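Local coordinates for protein KauB (Pseudomonas aeruginosa PAO1, PDB 6B4R) that probably oxidises aminoaldehydes and related aldehydes to the corresponding carboxylic acids with NAD(P)+, as a broad-specificity member of the aldehyde dehydrogenase family, at residues A[158-163]-A[235-240]; A[363-368]-A[395-400]; A[389-394]-A[408-413]. All blocks are in the same frame, centred on the assembly; numbering follows the deposited sequence.

Contact 1 (A[158-163]-A[235-240])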
ATOM      1  N   VAL A 158       9.845  15.469 -10.627  1.00 19.18           N
ATOM      2  CA  VAL A 158      10.533  16.668 -10.146  1.00 23.29           C
ATOM      3  C   VAL A 158      10.927  17.619 -11.277  1.00 29.53           C
ATOM      4  O   VAL A 158      10.918  18.839 -11.102  1.00 28.65           O
ATOM      5  CB  VAL A 158      11.779  16.319  -9.305  1.00 24.10           C
ATOM      6  CG1 VAL A 158      11.368  15.765  -7.955  1.00 28.04           C
ATOM      7  CG2 VAL A 158      12.672  15.331 -10.046  1.00 20.85           C
ATOM      8  N   GLY A 159      11.267  17.062 -12.434  1.00 28.10           N
ATOM      9  CA  GLY A 159      11.615  17.867 -13.590  1.00 25.45           C
ATOM     10  C   GLY A 159      12.947  17.491 -14.206  1.00 21.87           C
ATOM     11  O   GLY A 159      13.020  16.596 -15.047  1.00 27.11           O
ATOM     12  N   VAL A 160      14.003  18.182 -13.787  1.00 20.86           N
ATOM     13  CA  VAL A 160      15.344  17.927 -14.305  1.00 24.60           C
ATOM     14  C   VAL A 160      16.190  17.149 -13.301  1.00 26.91           C
ATOM     15  O   VAL A 160      16.402  17.597 -12.173  1.00 26.72           O
ATOM     16  CB  VAL A 160      16.067  19.237 -14.678  1.00 24.09           C
ATOM     17  CG1 VAL A 160      17.495  18.951 -15.116  1.00 21.53           C
ATOM     18  CG2 VAL A 160      15.306  19.974 -15.773  1.00 20.92           C
ATOM     19  N   VAL A 161      16.676  15.986 -13.719  1.00 18.71           N
ATOM     20  CA  VAL A 161      17.456  15.130 -12.840  1.00 19.52           C
ATOM     21  C   VAL A 161      18.882  14.970 -13.351  1.00 23.76           C
ATOM     22  O   VAL A 161      19.098  14.548 -14.485  1.00 28.40           O
ATOM     23  CB  VAL A 161      16.822  13.732 -12.711  1.00 24.27           C
ATOM     24  CG1 VAL A 161      17.684  12.837 -11.834  1.00 22.29           C
ATOM     25  CG2 VAL A 161      15.403  13.832 -12.159  1.00 18.02           C
ATOM     26  N   ALA A 162      19.852  15.313 -12.511  1.00 20.97           N
ATOM     27  CA  ALA A 162      21.253  15.082 -12.830  1.00 26.04           C
ATOM     28  C   ALA A 162      21.702  13.782 -12.176  1.00 27.40           C
ATOM     29  O   ALA A 162      21.496  13.580 -10.979  1.00 25.43           O
ATOM     30  CB  ALA A 162      22.107  16.245 -12.353  1.00 22.70           C
ATOM     31  N   ALA A 163      22.309  12.899 -12.961  1.00 22.61           N
ATOM     32  CA  ALA A 163      22.777  11.620 -12.443  1.00 21.92           C
ATOM     33  C   ALA A 163      24.278  11.438 -12.653  1.00 23.96           C
ATOM     34  O   ALA A 163      24.762  11.444 -13.785  1.00 26.26           O
ATOM     35  CB  ALA A 163      22.007  10.477 -13.080  1.00 25.77           C
ATOM     36  N   MET A 235      21.197  26.036 -10.738  1.00 30.39           N
ATOM     37  CA  MET A 235      20.005  26.517 -10.040  1.00 31.42           C
ATOM     38  C   MET A 235      18.696  25.982 -10.615  1.00 31.97           C
ATOM     39  O   MET A 235      17.629  26.214 -10.049  1.00 30.13           O
ATOM     40  CB  MET A 235      19.971  28.049 -10.032  1.00 28.51           C
ATOM     41  CG  MET A 235      21.158  28.703  -9.337  1.00 31.45           C
ATOM     42  SD  MET A 235      21.199  28.399  -7.558  1.00 37.73           S
ATOM     43  CE  MET A 235      19.706  29.231  -7.025  1.00 20.41           C
ATOM     44  N   ASP A 236      18.772  25.271 -11.737  1.00 32.00           N
ATOM     45  CA  ASP A 236      17.564  24.734 -12.361  1.00 33.49           C
ATOM     46  C   ASP A 236      17.541  23.206 -12.388  1.00 31.98           C
ATOM     47  O   ASP A 236      16.662  22.603 -13.007  1.00 31.18           O
ATOM     48  CB  ASP A 236      17.371  25.299 -13.771  1.00 32.08           C
ATOM     49  CG  ASP A 236      15.924  25.238 -14.225  1.00 38.20           C
ATOM     50  OD1 ASP A 236      15.029  25.516 -13.398  1.00 38.91           O
ATOM     51  OD2 ASP A 236      15.680  24.904 -15.405  1.00 42.40           O
ATOM     52  N   VAL A 237      18.507  22.586 -11.719  1.00 31.19           N
ATOM     53  CA  VAL A 237      18.498  21.140 -11.530  1.00 27.96           C
ATOM     54  C   VAL A 237      17.725  20.803 -10.261  1.00 34.56           C
ATOM     55  O   VAL A 237      18.104  21.218  -9.165  1.00 34.58           O
ATOM     56  CB  VAL A 237      19.923  20.559 -11.435  1.00 31.11           C
ATOM     57  CG1 VAL A 237      19.876  19.103 -10.988  1.00 23.00           C
ATOM     58  CG2 VAL A 237      20.645  20.694 -12.771  1.00 22.46           C
ATOM     59  N   ASP A 238      16.640  20.049 -10.416  1.00 26.15           N
ATOM     60  CA  ASP A 238      15.732  19.769  -9.307  1.00 25.89           C
ATOM     61  C   ASP A 238      16.235  18.674  -8.375  1.00 27.64           C
ATOM     62  O   ASP A 238      15.994  18.717  -7.168  1.00 27.58           O
ATOM     63  CB  ASP A 238      14.349  19.393  -9.840  1.00 25.06           C
ATOM     64  CG  ASP A 238      13.688  20.527 -10.589  1.00 30.60           C
ATOM     65  OD1 ASP A 238      13.569  21.630 -10.012  1.00 40.74           O
ATOM     66  OD2 ASP A 238      13.297  20.317 -11.756  1.00 30.11           O
ATOM     67  N   THR A 239      16.930  17.694  -8.942  1.00 25.81           N
ATOM     68  CA  THR A 239      17.342  16.516  -8.192  1.00 19.11           C
ATOM     69  C   THR A 239      18.695  16.003  -8.672  1.00 22.49           C
ATOM     70  O   THR A 239      18.945  15.910  -9.873  1.00 24.91           O
ATOM     71  CB  THR A 239      16.287  15.388  -8.312  1.00 18.13           C
ATOM     72  OG1 THR A 239      15.054  15.817  -7.721  1.00 21.35           O
ATOM     73  CG2 THR A 239      16.755  14.118  -7.618  1.00 14.52           C
ATOM     74  N   LEU A 240      19.563  15.677  -7.720  1.00 24.69           N
ATOM     75  CA  LEU A 240      20.871  15.112  -8.018  1.00 22.68           C
ATOM     76  C   LEU A 240      20.984  13.736  -7.371  1.00 28.45           C
ATOM     77  O   LEU A 240      20.884  13.607  -6.149  1.00 29.33           O
ATOM     78  CB  LEU A 240      21.973  16.044  -7.497  1.00 22.26           C
ATOM     79  CG  LEU A 240      23.455  15.735  -7.754  1.00 21.93           C
ATOM     80  CD1 LEU A 240      24.036  14.785  -6.714  1.00 31.80           C
ATOM     81  CD2 LEU A 240      23.660  15.182  -9.153  1.00 31.06           C
TER
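Val161 pairs with Thr239, and Ala162 with Leu240, in a parallel beta ladder. The strands 149-164 and 239-243 are neighbours in the Rossmann-like sheet of the coenzyme-binding domain as known in this family. Val161 also bonds through its backbone to Ser187 and Ile189 of the next strand, so strand 149-164 is held on two flanks. The carbonyl of Val160 accepts Thr239 N at 3.3 Å, and Asp238 N weakly as well. One step on, Ala162 N reaches Thr239 O at 2.9 Å.

The packed part is mostly apolar. Ala162 CB sits between two side chains, 3.7 Å from Leu240 CD2 and 3.9 Å from Val237 CG1. The CG of Leu240 is anti to the backbone N (chi1 -176°), and CD2 reaches back over Ala162. On the face of Val161 and Thr239, the Val158 side chain crosses that of Thr239 at about a right angle, with CG2 3.4 Å from OG1.

The other end of the contact is looser and partly open to solvent. Here Asp236 and Asp238 meet Arg67 of helix 56-72, each in a salt bridge. Asp238 OD2 also accepts Val160 N, at 3.0 Å and nearly straight (171°), through the lone pair turned away from its other oxygen. Val158 CB and Asp238 CB lie 4.0 Å apart beside this bond. One carboxylate oxygen thus serves both a strand N-H and an arginine. Those two donors would be expected to hold the carboxylate in place where the strands begin to pair.

Contact 2 (A[363-368]-A[395-400])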
ATOM      1  N   ASP A 363      50.218  -2.727   9.631  1.00 43.43           N
ATOM      2  CA  ASP A 363      49.285  -2.847  10.748  1.00 33.67           C
ATOM      3  C   ASP A 363      49.548  -4.119  11.547  1.00 36.90           C
ATOM      4  O   ASP A 363      49.042  -4.279  12.657  1.00 36.80           O
ATOM      5  CB  ASP A 363      47.837  -2.841  10.252  1.00 44.71           C
ATOM      6  CG  ASP A 363      47.416  -1.497   9.683  1.00 59.76           C
ATOM      7  OD1 ASP A 363      47.992  -0.466  10.095  1.00 56.32           O
ATOM      8  OD2 ASP A 363      46.504  -1.477   8.825  1.00 48.98           O
ATOM      9  N   GLY A 364      50.329  -5.027  10.971  1.00 34.09           N
ATOM     10  CA  GLY A 364      50.692  -6.261  11.642  1.00 29.85           C
ATOM     11  C   GLY A 364      49.840  -7.451  11.246  1.00 34.91           C
ATOM     12  O   GLY A 364      49.894  -8.498  11.891  1.00 41.52           O
ATOM     13  N   ALA A 365      49.052  -7.296  10.186  1.00 34.55           N
ATOM     14  CA  ALA A 365      48.202  -8.384   9.708  1.00 37.80           C
ATOM     15  C   ALA A 365      49.017  -9.412   8.924  1.00 35.52           C
ATOM     16  O   ALA A 365      50.017  -9.071   8.298  1.00 32.74           O
ATOM     17  CB  ALA A 365      47.068  -7.835   8.856  1.00 37.24           C
ATOM     18  N   LYS A 366      48.585 -10.670   8.963  1.00 35.88           N
ATOM     19  CA  LYS A 366      49.314 -11.757   8.311  1.00 32.83           C
ATOM     20  C   LYS A 366      48.778 -12.076   6.916  1.00 37.25           C
ATOM     21  O   LYS A 366      47.621 -12.461   6.757  1.00 39.55           O
ATOM     22  CB  LYS A 366      49.282 -13.016   9.181  1.00 28.97           C
ATOM     23  CG  LYS A 366      49.916 -14.236   8.532  1.00 38.82           C
ATOM     24  CD  LYS A 366      49.818 -15.454   9.439  1.00 53.26           C
ATOM     25  CE  LYS A 366      50.408 -16.693   8.779  1.00 50.16           C
ATOM     26  NZ  LYS A 366      50.297 -17.891   9.662  1.00 55.71           N
ATOM     27  N   LEU A 367      49.631 -11.918   5.909  1.00 33.07           N
ATOM     28  CA  LEU A 367      49.267 -12.234   4.532  1.00 30.69           C
ATOM     29  C   LEU A 367      49.173 -13.748   4.327  1.00 36.03           C
ATOM     30  O   LEU A 367      50.109 -14.482   4.644  1.00 34.74           O
ATOM     31  CB  LEU A 367      50.289 -11.630   3.566  1.00 29.20           C
ATOM     32  CG  LEU A 367      50.069 -11.883   2.073  1.00 40.50           C
ATOM     33  CD1 LEU A 367      48.761 -11.265   1.610  1.00 31.92           C
ATOM     34  CD2 LEU A 367      51.237 -11.352   1.253  1.00 30.21           C
ATOM     35  N   VAL A 368      48.044 -14.213   3.800  1.00 35.97           N
ATOM     36  CA  VAL A 368      47.835 -15.645   3.602  1.00 28.54           C
ATOM     37  C   VAL A 368      47.424 -16.016   2.175  1.00 24.47           C
ATOM     38  O   VAL A 368      47.307 -17.198   1.855  1.00 33.35           O
ATOM     39  CB  VAL A 368      46.803 -16.219   4.600  1.00 32.29           C
ATOM     40  CG1 VAL A 368      47.353 -16.186   6.021  1.00 32.20           C
ATOM     41  CG2 VAL A 368      45.494 -15.457   4.511  1.00 31.97           C
ATOM     42  N   MET A 395      42.399  -1.730  12.615  1.00 28.62           N
ATOM     43  CA  MET A 395      43.422  -1.581  11.586  1.00 32.68           C
ATOM     44  C   MET A 395      42.905  -0.766  10.405  1.00 36.90           C
ATOM     45  O   MET A 395      41.696  -0.666  10.188  1.00 35.74           O
ATOM     46  CB  MET A 395      43.909  -2.951  11.110  1.00 32.83           C
ATOM     47  CG  MET A 395      44.609  -3.764  12.181  1.00 27.22           C
ATOM     48  SD  MET A 395      45.171  -5.367  11.578  1.00 36.39           S
ATOM     49  CE  MET A 395      45.979  -6.019  13.040  1.00 26.78           C
ATOM     50  N   LYS A 396      43.830  -0.185   9.648  1.00 35.83           N
ATOM     51  CA  LYS A 396      43.478   0.690   8.535  1.00 37.79           C
ATOM     52  C   LYS A 396      42.733  -0.055   7.427  1.00 32.49           C
ATOM     53  O   LYS A 396      41.781   0.468   6.847  1.00 31.92           O
ATOM     54  CB  LYS A 396      44.729   1.370   7.972  1.00 30.89           C
ATOM     55  CG  LYS A 396      44.440   2.411   6.903  1.00 39.00           C
ATOM     56  CD  LYS A 396      45.722   2.964   6.304  1.00 45.10           C
ATOM     57  CE  LYS A 396      45.428   4.063   5.294  1.00 43.81           C
ATOM     58  NZ  LYS A 396      46.655   4.514   4.580  1.00 49.91           N
ATOM     59  N   ILE A 397      43.162  -1.281   7.144  1.00 29.61           N
ATOM     60  CA  ILE A 397      42.558  -2.073   6.076  1.00 28.70           C
ATOM     61  C   ILE A 397      41.191  -2.634   6.464  1.00 34.86           C
ATOM     62  O   ILE A 397      40.493  -3.216   5.633  1.00 33.55           O
ATOM     63  CB  ILE A 397      43.470  -3.243   5.654  1.00 34.32           C
ATOM     64  CG1 ILE A 397      43.705  -4.193   6.830  1.00 30.77           C
ATOM     65  CG2 ILE A 397      44.792  -2.725   5.112  1.00 33.02           C
ATOM     66  CD1 ILE A 397      44.512  -5.421   6.462  1.00 31.61           C
ATOM     67  N   ALA A 398      40.814  -2.461   7.727  1.00 38.60           N
ATOM     68  CA  ALA A 398      39.542  -2.979   8.220  1.00 29.95           C
ATOM     69  C   ALA A 398      38.481  -1.888   8.320  1.00 32.40           C
ATOM     70  O   ALA A 398      37.284  -2.172   8.264  1.00 37.86           O
ATOM     71  CB  ALA A 398      39.731  -3.656   9.570  1.00 29.87           C
ATOM     72  N   ARG A 399      38.920  -0.643   8.461  1.00 28.88           N
ATOM     73  CA  ARG A 399      37.993   0.469   8.634  1.00 31.79           C
ATOM     74  C   ARG A 399      37.804   1.285   7.360  1.00 32.49           C
ATOM     75  O   ARG A 399      36.764   1.914   7.165  1.00 29.94           O
ATOM     76  CB  ARG A 399      38.457   1.378   9.770  1.00 31.81           C
ATOM     77  CG  ARG A 399      38.636   0.654  11.092  1.00 34.61           C
ATOM     78  CD  ARG A 399      38.642   1.627  12.256  1.00 35.80           C
ATOM     79  NE  ARG A 399      37.386   2.365  12.347  1.00 33.65           N
ATOM     80  CZ  ARG A 399      36.305   1.923  12.980  1.00 39.31           C
ATOM     81  NH1 ARG A 399      36.323   0.740  13.581  1.00 27.75           N
ATOM     82  NH2 ARG A 399      35.204   2.662  13.011  1.00 40.12           N
ATOM     83  N   GLU A 400      38.812   1.275   6.496  1.00 29.00           N
ATOM     84  CA  GLU A 400      38.768   2.080   5.282  1.00 37.07           C
ATOM     85  C   GLU A 400      38.389   1.239   4.073  1.00 32.62           C
ATOM     86  O   GLU A 400      38.813   0.089   3.946  1.00 27.79           O
ATOM     87  CB  GLU A 400      40.111   2.775   5.048  1.00 34.57           C
ATOM     88  CG  GLU A 400      40.528   3.694   6.184  1.00 40.40           C
ATOM     89  CD  GLU A 400      41.767   4.502   5.859  1.00 47.37           C
ATOM     90  OE1 GLU A 400      42.214   4.460   4.693  1.00 50.12           O
ATOM     91  OE2 GLU A 400      42.293   5.180   6.768  1.00 48.77           O
TER
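Asp363 and Met395 meet between the C-terminal end of helix 347-362 and the start of helix 396-399. Gly364 closes the first helix with a Schellman motif, and Met395 is the N-cap residue of the second, which is short. This lies in what is the catalytic domain in this family, away from the annotated sites.

Asp363 gives up the most surface. Its OD2 accepts the backbone N of Lys396, the first residue of the short helix, at 3.1 Å. The bond is bent (135°), and the donor sits above the carboxylate, 55° out of its plane. The N-terminal end of the helix would be expected to favour a negative charge there. The Lys396 side chain crosses Asp363 at about a right angle, and OD2 of Asp363 is also 3.5 Å from Lys396 CB.

Met395 comes next. Its chain is extended beyond CG (chi2 -180°) and runs past Asp363 in the opposite direction. Along the way CG and SD both lie 3.9 Å from Asp363 CB. Ala365 is buried: its methyl touches Met395 SD at 4.1 Å and Ile397 CD1 at 4.3 Å, and it also packs on Phe388 and Val391. At the far end of the methionine, CE stops 3.5 Å from the carbonyl O of Asp363.

Contact 3 (A[389-394]-A[408-413])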
ATOM      1  N   ASP A 389      45.013 -12.212   7.225  1.00 30.66           N
ATOM      2  CA  ASP A 389      44.515 -12.874   8.425  1.00 32.25           C
ATOM      3  C   ASP A 389      44.958 -12.118   9.678  1.00 30.28           C
ATOM      4  O   ASP A 389      45.888 -11.313   9.631  1.00 28.76           O
ATOM      5  CB  ASP A 389      45.010 -14.324   8.471  1.00 30.45           C
ATOM      6  CG  ASP A 389      44.379 -15.120   9.597  1.00 34.56           C
ATOM      7  OD1 ASP A 389      43.314 -14.697  10.096  1.00 39.84           O
ATOM      8  OD2 ASP A 389      44.944 -16.165   9.982  1.00 32.27           O
ATOM      9  N   GLY A 390      44.284 -12.375  10.796  1.00 30.52           N
ATOM     10  CA  GLY A 390      44.645 -11.769  12.065  1.00 28.07           C
ATOM     11  C   GLY A 390      44.419 -10.270  12.075  1.00 34.81           C
ATOM     12  O   GLY A 390      45.224  -9.507  12.612  1.00 37.26           O
ATOM     13  N   VAL A 391      43.317  -9.847  11.469  1.00 34.16           N
ATOM     14  CA  VAL A 391      42.985  -8.434  11.381  1.00 31.23           C
ATOM     15  C   VAL A 391      42.050  -8.047  12.520  1.00 26.44           C
ATOM     16  O   VAL A 391      41.159  -8.812  12.887  1.00 30.57           O
ATOM     17  CB  VAL A 391      42.310  -8.110  10.028  1.00 27.33           C
ATOM     18  CG1 VAL A 391      42.086  -6.615   9.878  1.00 21.30           C
ATOM     19  CG2 VAL A 391      43.150  -8.638   8.876  1.00 27.50           C
ATOM     20  N   THR A 392      42.268  -6.866  13.089  1.00 27.24           N
ATOM     21  CA  THR A 392      41.341  -6.312  14.066  1.00 30.01           C
ATOM     22  C   THR A 392      40.556  -5.183  13.413  1.00 28.69           C
ATOM     23  O   THR A 392      41.008  -4.593  12.431  1.00 30.09           O
ATOM     24  CB  THR A 392      42.067  -5.775  15.312  1.00 28.94           C
ATOM     25  OG1 THR A 392      42.892  -4.662  14.946  1.00 35.45           O
ATOM     26  CG2 THR A 392      42.927  -6.862  15.938  1.00 22.36           C
ATOM     27  N   ASN A 393      39.386  -4.876  13.962  1.00 29.92           N
ATOM     28  CA  ASN A 393      38.510  -3.868  13.374  1.00 28.70           C
ATOM     29  C   ASN A 393      38.994  -2.437  13.624  1.00 27.31           C
ATOM     30  O   ASN A 393      38.251  -1.477  13.432  1.00 35.95           O
ATOM     31  CB  ASN A 393      37.076  -4.044  13.882  1.00 35.41           C
ATOM     32  CG  ASN A 393      36.055  -3.357  12.997  1.00 29.99           C
ATOM     33  OD1 ASN A 393      36.132  -3.426  11.771  1.00 28.18           O
ATOM     34  ND2 ASN A 393      35.106  -2.669  13.617  1.00 28.21           N
ATOM     35  N   ALA A 394      40.246  -2.302  14.054  1.00 30.15           N
ATOM     36  CA  ALA A 394      40.833  -0.994  14.308  1.00 27.26           C
ATOM     37  C   ALA A 394      41.915  -0.686  13.281  1.00 27.76           C
ATOM     38  O   ALA A 394      42.300   0.469  13.097  1.00 29.43           O
ATOM     39  CB  ALA A 394      41.407  -0.939  15.713  1.00 29.08           C
ATOM     40  N   SER A 408      39.728  -8.795   4.691  1.00 22.88           N
ATOM     41  CA  SER A 408      40.165  -8.733   6.082  1.00 27.91           C
ATOM     42  C   SER A 408      39.431  -9.775   6.922  1.00 32.82           C
ATOM     43  O   SER A 408      38.204  -9.750   7.021  1.00 34.13           O
ATOM     44  CB  SER A 408      39.923  -7.336   6.664  1.00 26.86           C
ATOM     45  OG  SER A 408      40.677  -6.351   5.978  1.00 29.78           O
ATOM     46  N   VAL A 409      40.184 -10.690   7.525  1.00 30.96           N
ATOM     47  CA  VAL A 409      39.586 -11.732   8.352  1.00 26.29           C
ATOM     48  C   VAL A 409      39.610 -11.338   9.825  1.00 31.79           C
ATOM     49  O   VAL A 409      40.676 -11.138  10.412  1.00 27.68           O
ATOM     50  CB  VAL A 409      40.287 -13.088   8.161  1.00 27.18           C
ATOM     51  CG1 VAL A 409      39.610 -14.156   9.008  1.00 20.20           C
ATOM     52  CG2 VAL A 409      40.282 -13.481   6.692  1.00 27.20           C
ATOM     53  N   ILE A 410      38.423 -11.222  10.412  1.00 25.34           N
ATOM     54  CA  ILE A 410      38.285 -10.776  11.792  1.00 22.04           C
ATOM     55  C   ILE A 410      37.530 -11.815  12.614  1.00 27.94           C
ATOM     56  O   ILE A 410      36.489 -12.318  12.192  1.00 31.72           O
ATOM     57  CB  ILE A 410      37.556  -9.419  11.868  1.00 25.49           C
ATOM     58  CG1 ILE A 410      38.241  -8.397  10.954  1.00 19.35           C
ATOM     59  CG2 ILE A 410      37.505  -8.915  13.304  1.00 20.45           C
ATOM     60  CD1 ILE A 410      37.472  -7.109  10.779  1.00 19.82           C
ATOM     61  N   GLU A 411      38.066 -12.138  13.785  1.00 29.51           N
ATOM     62  CA  GLU A 411      37.473 -13.153  14.644  1.00 26.82           C
ATOM     63  C   GLU A 411      36.549 -12.536  15.684  1.00 33.79           C
ATOM     64  O   GLU A 411      36.800 -11.436  16.181  1.00 35.81           O
ATOM     65  CB  GLU A 411      38.569 -13.956  15.348  1.00 37.71           C
ATOM     66  CG  GLU A 411      39.520 -14.672  14.404  1.00 47.67           C
ATOM     67  CD  GLU A 411      40.643 -15.376  15.139  1.00 51.32           C
ATOM     68  OE1 GLU A 411      40.625 -15.381  16.388  1.00 50.80           O
ATOM     69  OE2 GLU A 411      41.547 -15.920  14.469  1.00 56.39           O
ATOM     70  N   PHE A 412      35.473 -13.249  16.003  1.00 33.50           N
ATOM     71  CA  PHE A 412      34.586 -12.855  17.092  1.00 24.95           C
ATOM     72  C   PHE A 412      34.255 -14.057  17.970  1.00 25.83           C
ATOM     73  O   PHE A 412      34.282 -15.196  17.506  1.00 26.48           O
ATOM     74  CB  PHE A 412      33.310 -12.182  16.567  1.00 28.72           C
ATOM     75  CG  PHE A 412      32.434 -13.080  15.732  1.00 29.59           C
ATOM     76  CD1 PHE A 412      32.513 -13.058  14.350  1.00 26.73           C
ATOM     77  CD2 PHE A 412      31.517 -13.933  16.331  1.00 23.93           C
ATOM     78  CE1 PHE A 412      31.701 -13.874  13.581  1.00 23.11           C
ATOM     79  CE2 PHE A 412      30.707 -14.752  15.569  1.00 24.36           C
ATOM     80  CZ  PHE A 412      30.797 -14.723  14.191  1.00 22.36           C
ATOM     81  N   GLU A 413      33.945 -13.801  19.235  1.00 32.06           N
ATOM     82  CA  GLU A 413      33.663 -14.877  20.178  1.00 29.26           C
ATOM     83  C   GLU A 413      32.232 -15.392  20.038  1.00 29.21           C
ATOM     84  O   GLU A 413      32.007 -16.598  19.948  1.00 30.10           O
ATOM     85  CB  GLU A 413      33.927 -14.422  21.616  1.00 29.17           C
ATOM     86  CG  GLU A 413      33.738 -15.521  22.653  1.00 33.22           C
ATOM     87  CD  GLU A 413      34.713 -16.672  22.471  1.00 41.96           C
ATOM     88  OE1 GLU A 413      35.864 -16.423  22.049  1.00 35.57           O
ATOM     89  OE2 GLU A 413      34.326 -17.828  22.748  1.00 49.26           O
TER
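Val391 N donates to Val409 O across the contact, at 3.1 Å and with an angle of 151° at the hydrogen. Segment 389-394 runs beside strand 406-412 only briefly. The CA atoms of Asp389 and Val409 are 5.1 Å apart, and those of Val391 and Ile410 are 5.3 Å apart. Gly390 takes a positive phi (67°), which favours glycine.

Strands 382-389 and 406-412 are parallel neighbours in one sheet, and Val409 also bonds through its backbone to Phe388. The chain between them passes through the short helix 396-399, so the connection is a beta-alpha-beta crossover. Segment 389-394 is the outgoing part of it.

Val391 is the side chain at the centre. CG1 meets Ser408 CB at 3.9 Å, and CG2 lies against the backbone N and O of Val409. Ile410 CG1 packs against the carbonyl O of Val391 at 3.5 Å and, more loosely, against its CB. Asp389 starts out away from the strand. With CG anti to the backbone N (chi1 -172°), its carboxylate still brings OD1 to 3.9 Å from Val409 CG1. OD1 also accepts Gly390 N from above the carboxylate plane, while OD2 forms a salt bridge with Lys315. Further along, Asn393 lays OD1 4.0 Å from Ile410 CD1. That amide is held at both ends, OD1 by Arg307 NH1 and ND2 by the carbonyl O of Asp424.

How the contacts relate
Contact 1 stands apart from the other two. It lies on the opposite side of the chain's centre, about 41 Å from contact 2 and 43 Å from contact 3, between centres, and in a different sheet. Contacts 2 and 3 share the chain from strand 382-389 through helix 396-399 to strand 406-412 and reach the same sheet. Probable hydrogen bonds join them, Lys366 O with Asp389 N and Arg399 NH1 with Asn393 O. Contacts 1 and 3 are largely buried; contact 2 is nearer the surface. Contact 1 is a parallel strand pair with several backbone bonds; contact 3 has one, with aliphatic packing. Contact 2 relies on a carboxylate at a helix start and a methionine. In contact 1 two aspartates form salt bridges with Arg67; in contact 3 Asp389 does so with Lys315.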